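Side-chain contacts in cyclic nucleotide-binding domain (Methylobacillus flagellatus KT, PDB 3GYD), which binds cyclic AMP in a cyclic nucleotide-binding domain and may take part in voltage-gated potassium channel activity: residues 43-48 / 163-168; 52-57 / 156-161. All coordinates share one frame; numbering follows the deposited sequence. Where two conformers were deposited one is given.

Contact 1. Residues 43-48 / 163-168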
ATOM      1  N   LYS B  43       6.006  10.035  10.768  1.00 20.64           N
ATOM      2  CA  LYS B  43       4.691  10.338  10.177  1.00 21.91           C
ATOM      3  C   LYS B  43       3.685   9.179  10.329  1.00 21.08           C
ATOM      4  O   LYS B  43       2.500   9.340  10.038  1.00 19.28           O
ATOM      5  CB  LYS B  43       4.835  10.624   8.681  1.00 22.65           C
ATOM      6  CG  LYS B  43       5.782  11.794   8.310  1.00 24.02           C
ATOM      7  CD  LYS B  43       5.470  13.075   9.015  1.00 25.85           C
ATOM      8  CE  LYS B  43       6.074  14.205   8.192  1.00 28.24           C
ATOM      9  NZ  LYS B  43       6.018  15.513   8.842  1.00 29.66           N
ATOM     10  N   ILE B  44       4.157   8.026  10.773  1.00 20.39           N
ATOM     11  CA  ILE B  44       3.266   6.890  11.065  1.00 20.35           C
ATOM     12  C   ILE B  44       2.161   7.338  12.027  1.00 22.58           C
ATOM     13  O   ILE B  44       2.400   8.111  12.980  1.00 21.58           O
ATOM     14  CB  ILE B  44       4.069   5.696  11.682  1.00 20.33           C
ATOM     15  CG1 ILE B  44       3.234   4.409  11.699  1.00 20.68           C
ATOM     16  CG2 ILE B  44       4.614   6.045  13.063  1.00 20.55           C
ATOM     17  CD1 ILE B  44       4.015   3.192  12.125  1.00 18.22           C
ATOM     18  N   LYS B  45       0.955   6.855  11.797  1.00 22.82           N
ATOM     19  CA  LYS B  45      -0.157   7.173  12.694  1.00 25.74           C
ATOM     20  C   LYS B  45      -0.904   5.921  13.120  1.00 23.50           C
ATOM     21  O   LYS B  45      -0.704   4.871  12.548  1.00 20.01           O
ATOM     22  CB  LYS B  45      -1.059   8.227  12.062  1.00 28.33           C
ATOM     23  CG  LYS B  45      -1.722   7.845  10.821  1.00 29.73           C
ATOM     24  CD  LYS B  45      -2.332   9.090  10.109  1.00 30.25           C
ATOM     25  CE  LYS B  45      -2.887   8.741   8.707  1.00 32.08           C
ATOM     26  NZ  LYS B  45      -4.000   9.645   8.226  1.00 33.05           N
ATOM     27  N   LEU B  46      -1.682   6.032  14.192  1.00 22.71           N
ATOM     28  CA  LEU B  46      -2.517   4.931  14.727  1.00 24.46           C
ATOM     29  C   LEU B  46      -1.820   3.731  15.317  1.00 27.95           C
ATOM     30  O   LEU B  46      -2.432   2.945  16.031  1.00 31.04           O
ATOM     31  CB  LEU B  46      -3.450   4.379  13.647  1.00 21.96           C
ATOM     32  CG  LEU B  46      -4.446   5.323  13.022  1.00 22.89           C
ATOM     33  CD1 LEU B  46      -5.426   4.519  12.116  1.00 22.37           C
ATOM     34  CD2 LEU B  46      -5.182   6.084  14.094  1.00 23.05           C
ATOM     35  N   PHE B  47      -0.585   3.489  14.978  1.00 32.55           N
ATOM     36  CA  PHE B  47       0.039   2.282  15.456  1.00 34.81           C
ATOM     37  C   PHE B  47       1.196   2.533  16.407  1.00 35.36           C
ATOM     38  O   PHE B  47       1.751   1.563  16.928  1.00 40.64           O
ATOM     39  CB  PHE B  47       0.446   1.375  14.280  1.00 35.30           C
ATOM     40  CG  PHE B  47      -0.742   0.781  13.535  1.00 35.40           C
ATOM     41  CD1 PHE B  47      -1.376   1.494  12.507  1.00 35.66           C
ATOM     42  CD2 PHE B  47      -1.245  -0.481  13.874  1.00 35.65           C
ATOM     43  CE1 PHE B  47      -2.482   0.948  11.815  1.00 35.87           C
ATOM     44  CE2 PHE B  47      -2.369  -1.023  13.208  1.00 35.15           C
ATOM     45  CZ  PHE B  47      -2.967  -0.314  12.172  1.00 35.34           C
ATOM     46  N   GLY B  48       1.556   3.783  16.672  1.00 33.66           N
ATOM     47  CA  GLY B  48       2.663   4.074  17.600  1.00 33.09           C
ATOM     48  C   GLY B  48       4.024   4.338  16.951  1.00 32.03           C
ATOM     49  O   GLY B  48       4.360   3.713  15.948  1.00 31.71           O
ATOM     50  N   LEU B 163       4.728   2.243   5.235  1.00 17.27           N
ATOM     51  CA  LEU B 163       4.592   2.093   3.810  1.00 18.08           C
ATOM     52  C   LEU B 163       3.115   1.908   3.364  1.00 16.93           C
ATOM     53  O   LEU B 163       2.710   2.438   2.340  1.00 18.69           O
ATOM     54  CB  LEU B 163       5.448   0.922   3.320  1.00 17.88           C
ATOM     55  CG  LEU B 163       6.972   1.073   3.499  1.00 19.76           C
ATOM     56  CD1 LEU B 163       7.653  -0.255   3.120  1.00 20.21           C
ATOM     57  CD2 LEU B 163       7.534   2.312   2.710  1.00 20.59           C
ATOM     58  N   LEU B 164       2.318   1.208   4.172  1.00 16.74           N
ATOM     59  CA  LEU B 164       0.884   1.101   3.924  1.00 16.41           C
ATOM     60  C   LEU B 164       0.216   2.469   3.892  1.00 17.37           C
ATOM     61  O   LEU B 164      -0.523   2.766   2.973  1.00 17.29           O
ATOM     62  CB  LEU B 164       0.204   0.167   4.929  1.00 16.41           C
ATOM     63  CG  LEU B 164       0.406  -1.334   4.716  1.00 16.08           C
ATOM     64  CD1 LEU B 164       0.087  -2.124   6.021  1.00 15.32           C
ATOM     65  CD2 LEU B 164      -0.411  -1.856   3.582  1.00 17.28           C
ATOM     66  N   GLN B 165       0.529   3.290   4.871  1.00 16.64           N
ATOM     67  CA  GLN B 165      -0.036   4.630   4.994  1.00 17.23           C
ATOM     68  C   GLN B 165       0.473   5.583   3.915  1.00 17.60           C
ATOM     69  O   GLN B 165      -0.258   6.461   3.444  1.00 16.87           O
ATOM     70  CB  GLN B 165       0.226   5.129   6.407  1.00 18.49           C
ATOM     71  CG  GLN B 165      -0.589   4.353   7.429  1.00 19.74           C
ATOM     72  CD  GLN B 165      -0.261   4.703   8.876  1.00 18.64           C
ATOM     73  OE1 GLN B 165       0.700   5.436   9.147  1.00 18.98           O
ATOM     74  NE2 GLN B 165      -1.090   4.204   9.817  1.00 17.92           N
ATOM     75  N   LEU B 166       1.728   5.393   3.500  1.00 18.20           N
ATOM     76  CA  LEU B 166       2.264   6.094   2.356  1.00 18.12           C
ATOM     77  C   LEU B 166       1.385   5.775   1.160  1.00 17.99           C
ATOM     78  O   LEU B 166       0.962   6.670   0.452  1.00 17.49           O
ATOM     79  CB  LEU B 166       3.700   5.633   2.060  1.00 18.23           C
ATOM     80  CG  LEU B 166       4.273   6.084   0.709  1.00 18.63           C
ATOM     81  CD1 LEU B 166       4.599   7.631   0.713  1.00 19.16           C
ATOM     82  CD2 LEU B 166       5.511   5.176   0.390  1.00 19.59           C
ATOM     83  N   LEU B 167       1.100   4.486   0.936  1.00 17.39           N
ATOM     84  CA  LEU B 167       0.335   4.103  -0.261  1.00 17.58           C
ATOM     85  C   LEU B 167      -1.140   4.559  -0.219  1.00 17.59           C
ATOM     86  O   LEU B 167      -1.711   5.020  -1.242  1.00 16.48           O
ATOM     87  CB  LEU B 167       0.439   2.586  -0.509  1.00 19.87           C
ATOM     88  CG  LEU B 167       1.778   2.147  -1.083  1.00 21.13           C
ATOM     89  CD1 LEU B 167       1.975   0.607  -0.894  1.00 20.54           C
ATOM     90  CD2 LEU B 167       1.855   2.520  -2.603  1.00 21.04           C
ATOM     91  N   THR B 168      -1.789   4.439   0.933  1.00 17.46           N
ATOM     92  CA  THR B 168      -3.200   4.826   1.007  1.00 16.05           C
ATOM     93  C   THR B 168      -3.330   6.347   0.806  1.00 18.06           C
ATOM     94  O   THR B 168      -4.193   6.823   0.063  1.00 16.80           O
ATOM     95  CB  THR B 168      -3.879   4.350   2.339  1.00 15.54           C
ATOM     96  OG1 THR B 168      -3.252   4.997   3.449  1.00 16.37           O
ATOM     97  CG2 THR B 168      -3.796   2.775   2.529  1.00 15.81           C
TER
HETATM   98  O   HOH W   1       1.846   7.647   7.958  1.00 18.30           O
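Q165 reaches out from the long helix 153-178 and pairs with the backbone of K45, in the loop between helices 34-41 and 52-60. In this cyclic nucleotide-binding fold the pairing is a worked example of a general device: a side-chain amide reads an irregular main chain as a strand neighbour would, offering an acceptor to its N-H and a donor to its C=O.

Two hydrogen bonds do this. K45 N donates to Q165 OE1 over 3.0 Å, a little out of the amide carbonyl plane. In return Q165 NE2 donates to K45 O over 2.8 Å in an almost straight bond (N-H...O 178°); K45 O lies in the plane of the Q165 amide, whereas NE2 stands above the plane of the K45 carbonyl. Two bonds to one residue fix the rotation of the amide and decide which end is oxygen. The side chain, extended beyond CG, spans the gap to the loop.

Packing closes around the amide. I44 sends CG1 to within 3.7 Å of Q165 OE1, a position it owes to a chi1 of -167° that sets CG1 opposite the backbone N. K45 lays CG beside the amide. F47 presents its ring edge, CD1 lying 3.8 Å from Q165 NE2, with ring and amide planes 49° apart.

The second subunit completes the site. Q165 NE2 also donates to I120 O of that subunit, and the F47 ring meets Y146 of the same neighbour, placing the amide at the dimer interface.

Water adds a further link: one molecule donates to both K43 O and Q165 OE1, at 2.8 Å from the Q165 oxygen, which therefore accepts from water and K45 N together.

Contact 2. Residues 52-57 / 156-161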
ATOM      1  N   ASN B  52      14.042   6.425  19.121  1.00 21.83           N
ATOM      2  CA  ASN B  52      15.348   6.836  18.618  1.00 23.12           C
ATOM      3  C   ASN B  52      16.202   5.625  18.352  1.00 22.66           C
ATOM      4  O   ASN B  52      16.879   5.550  17.350  1.00 21.42           O
ATOM      5  CB  ASN B  52      16.117   7.695  19.609  1.00 25.14           C
ATOM      6  CG  ASN B  52      15.562   9.072  19.732  1.00 27.11           C
ATOM      7  OD1 ASN B  52      14.710   9.489  18.967  1.00 28.49           O
ATOM      8  ND2 ASN B  52      16.011   9.775  20.747  1.00 30.06           N
ATOM      9  N   GLU B  53      16.162   4.679  19.282  1.00 21.76           N
ATOM     10  CA  GLU B  53      16.949   3.462  19.160  1.00 23.75           C
ATOM     11  C   GLU B  53      16.501   2.620  17.965  1.00 21.16           C
ATOM     12  O   GLU B  53      17.316   2.009  17.280  1.00 19.96           O
ATOM     13  CB  GLU B  53      16.831   2.626  20.457  1.00 25.68           C
ATOM     14  CG  GLU B  53      17.418   3.305  21.713  1.00 28.39           C
ATOM     15  CD  GLU B  53      16.526   4.391  22.341  1.00 30.67           C
ATOM     16  OE1 GLU B  53      15.368   4.620  21.903  1.00 30.73           O
ATOM     17  OE2 GLU B  53      17.007   5.034  23.303  1.00 34.38           O
ATOM     18  N   GLU B  54      15.188   2.542  17.753  1.00 19.98           N
ATOM     19  CA  GLU B  54      14.646   1.833  16.592  1.00 19.44           C
ATOM     20  C   GLU B  54      15.120   2.480  15.283  1.00 19.24           C
ATOM     21  O   GLU B  54      15.547   1.787  14.366  1.00 17.75           O
ATOM     22  CB  GLU B  54      13.126   1.783  16.643  1.00 19.78           C
ATOM     23  CG  GLU B  54      12.589   0.629  17.487  1.00 21.05           C
ATOM     24  CD  GLU B  54      11.082   0.672  17.699  1.00 21.06           C
ATOM     25  OE1 GLU B  54      10.509   1.771  17.827  1.00 22.05           O
ATOM     26  OE2 GLU B  54      10.462  -0.413  17.757  1.00 23.05           O
ATOM     27  N   VAL B  55      15.092   3.804  15.224  1.00 17.48           N
ATOM     28  CA  VAL B  55      15.590   4.528  14.048  1.00 20.01           C
ATOM     29  C   VAL B  55      17.089   4.371  13.805  1.00 20.63           C
ATOM     30  O   VAL B  55      17.500   4.139  12.664  1.00 20.50           O
ATOM     31  CB  VAL B  55      15.080   5.978  14.040  1.00 19.93           C
ATOM     32  CG1 VAL B  55      15.595   6.760  12.816  1.00 19.11           C
ATOM     33  CG2 VAL B  55      13.570   5.927  14.055  1.00 19.28           C
ATOM     34  N   ARG B  56      17.897   4.372  14.859  1.00 21.68           N
ATOM     35  CA  ARG B  56      19.328   4.121  14.678  1.00 23.63           C
ATOM     36  C   ARG B  56      19.575   2.742  14.114  1.00 21.20           C
ATOM     37  O   ARG B  56      20.441   2.560  13.267  1.00 19.33           O
ATOM     38  CB  ARG B  56      20.088   4.288  15.988  1.00 26.27           C
ATOM     39  CG  ARG B  56      20.104   5.692  16.409  1.00 29.56           C
ATOM     40  CD  ARG B  56      21.461   6.146  16.847  1.00 32.69           C
ATOM     41  NE  ARG B  56      21.375   7.561  17.204  1.00 33.97           N
ATOM     42  CZ  ARG B  56      21.828   8.566  16.456  1.00 34.87           C
ATOM     43  NH1 ARG B  56      22.494   8.332  15.317  1.00 34.33           N
ATOM     44  NH2 ARG B  56      21.682   9.813  16.912  1.00 34.99           N
ATOM     45  N   TYR B  57      18.772   1.775  14.554  1.00 19.54           N
ATOM     46  CA  TYR B  57      18.932   0.406  14.081  1.00 19.49           C
ATOM     47  C   TYR B  57      18.530   0.367  12.580  1.00 19.29           C
ATOM     48  O   TYR B  57      19.228  -0.197  11.717  1.00 20.72           O
ATOM     49  CB  TYR B  57      18.091  -0.543  14.951  1.00 19.86           C
ATOM     50  CG  TYR B  57      18.199  -1.946  14.498  1.00 19.54           C
ATOM     51  CD1 TYR B  57      19.269  -2.735  14.907  1.00 21.24           C
ATOM     52  CD2 TYR B  57      17.255  -2.502  13.650  1.00 20.72           C
ATOM     53  CE1 TYR B  57      19.417  -4.005  14.459  1.00 21.52           C
ATOM     54  CE2 TYR B  57      17.395  -3.791  13.200  1.00 19.86           C
ATOM     55  CZ  TYR B  57      18.477  -4.539  13.632  1.00 20.43           C
ATOM     56  OH  TYR B  57      18.627  -5.824  13.172  1.00 20.31           O
ATOM     57  N   GLY B 156       9.843  -4.198  12.094  1.00 18.44           N
ATOM     58  CA  GLY B 156       9.411  -4.510  10.724  1.00 19.46           C
ATOM     59  C   GLY B 156       7.948  -4.128  10.492  1.00 18.00           C
ATOM     60  O   GLY B 156       7.617  -3.492   9.458  1.00 19.89           O
ATOM     61  N   ASN B 157       7.085  -4.421  11.433  0.50 18.26           N
ATOM     62  CA  ASN B 157       5.701  -4.070  11.232  0.50 18.35           C
ATOM     63  C   ASN B 157       5.440  -2.562  11.313  0.50 18.99           C
ATOM     64  O   ASN B 157       4.541  -2.066  10.653  0.50 17.66           O
ATOM     65  CB  ASN B 157       4.818  -4.873  12.180  0.50 17.02           C
ATOM     66  CG  ASN B 157       4.736  -6.333  11.782  0.50 16.66           C
ATOM     67  OD1 ASN B 157       4.843  -6.678  10.606  0.50 16.48           O
ATOM     68  ND2 ASN B 157       4.514  -7.201  12.766  0.50 15.38           N
ATOM     69  N   LYS B 158       6.243  -1.827  12.083  1.00 20.27           N
ATOM     70  CA  LYS B 158       6.175  -0.354  12.038  1.00 19.94           C
ATOM     71  C   LYS B 158       6.567   0.166  10.651  1.00 18.82           C
ATOM     72  O   LYS B 158       5.860   1.034  10.085  1.00 16.31           O
ATOM     73  CB  LYS B 158       7.050   0.307  13.116  1.00 20.61           C
ATOM     74  CG  LYS B 158       6.553   0.140  14.523  1.00 21.51           C
ATOM     75  CD  LYS B 158       7.542   0.748  15.551  1.00 22.41           C
ATOM     76  CE  LYS B 158       7.228   0.294  16.943  1.00 23.26           C
ATOM     77  NZ  LYS B 158       7.765   1.218  17.953  1.00 23.97           N
ATOM     78  N   VAL B 159       7.656  -0.368  10.102  1.00 18.10           N
ATOM     79  CA  VAL B 159       8.082  -0.013   8.754  1.00 17.98           C
ATOM     80  C   VAL B 159       6.948  -0.310   7.727  1.00 17.57           C
ATOM     81  O   VAL B 159       6.596   0.518   6.833  1.00 15.02           O
ATOM     82  CB  VAL B 159       9.412  -0.710   8.360  1.00 17.74           C
ATOM     83  CG1 VAL B 159       9.771  -0.414   6.868  1.00 15.97           C
ATOM     84  CG2 VAL B 159      10.593  -0.243   9.306  1.00 16.86           C
ATOM     85  N   LEU B 160       6.359  -1.501   7.824  1.00 15.80           N
ATOM     86  CA  LEU B 160       5.310  -1.908   6.846  1.00 16.65           C
ATOM     87  C   LEU B 160       4.046  -1.070   6.989  1.00 17.26           C
ATOM     88  O   LEU B 160       3.451  -0.684   5.957  1.00 18.58           O
ATOM     89  CB  LEU B 160       4.985  -3.388   6.924  1.00 17.02           C
ATOM     90  CG  LEU B 160       6.187  -4.331   6.710  1.00 18.27           C
ATOM     91  CD1 LEU B 160       5.757  -5.833   6.844  1.00 17.05           C
ATOM     92  CD2 LEU B 160       6.854  -4.057   5.349  1.00 16.87           C
ATOM     93  N   ILE B 161       3.664  -0.746   8.225  0.50 17.65           N
ATOM     94  CA  ILE B 161       2.530   0.158   8.474  0.50 17.29           C
ATOM     95  C   ILE B 161       2.816   1.559   7.889  0.50 17.08           C
ATOM     96  O   ILE B 161       1.906   2.223   7.346  0.50 16.70           O
ATOM     97  CB  ILE B 161       2.175   0.283   9.979  0.50 17.81           C
ATOM     98  CG1 ILE B 161       1.684  -1.057  10.563  0.50 18.25           C
ATOM     99  CG2 ILE B 161       1.128   1.389  10.203  0.50 18.74           C
ATOM    100  CD1 ILE B 161       1.745  -1.122  12.087  0.50 18.37           C
TER
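Segments 52-57 and 156-161, on helices 52-60 and 153-178, approach no closer than 9.9 Å between CA atoms, at E54 and K158. Between the two segments only these two side chains meet. Both run extended beyond CG, cross at about a right angle and join in a salt bridge between the helices of this cyclic nucleotide-binding protein.

The ammonium group sits before both carboxylate oxygens, though unequally. K158 NZ lies 2.8 Å from E54 OE1, using the syn lone pair of that oxygen, and makes a longer, weak bond to E54 OE2 at 3.2 Å. Behind it, K158 CE comes within 3.4 Å of E54 OE2, so the last methylene also rests against the carboxylate. In each residue CG lies opposite the carbonyl carbon (chi1 -84° in E54 and -70° in K158), which directs both chains toward each other.

Each charge has a second tie to the loop preceding helix 52-60: E54 OE1 also accepts from S51 N, and K158 NZ also donates to D49 O. Replacing E54 by an alanine would probably leave the K158 ammonium without its countercharge and S51 N without this acceptor.

With little surface buried beside it, the contact depends on charge, and the lysine and glutamate probably each favour the ionised state of the other.

How the contacts relate
Helix 153-178 serves both contacts, and its partners follow one another along the chain: the loop 43-48, then helix 52-60. The two sites abut, I44 CD1 of contact 1 packing 3.5 Å from K158 O of the segment 156-161. Place and chemistry differ together. Contact 1 is partly buried, with a neutral amide enclosed by loop backbone, water and the second subunit. Contact 2 lies at the surface, away from the nucleotide site, and joins full charges between two helices. Taken together they illustrate a familiar contrast: an irregular loop is held through its main chain, whereas separated helices are bridged by long side chains.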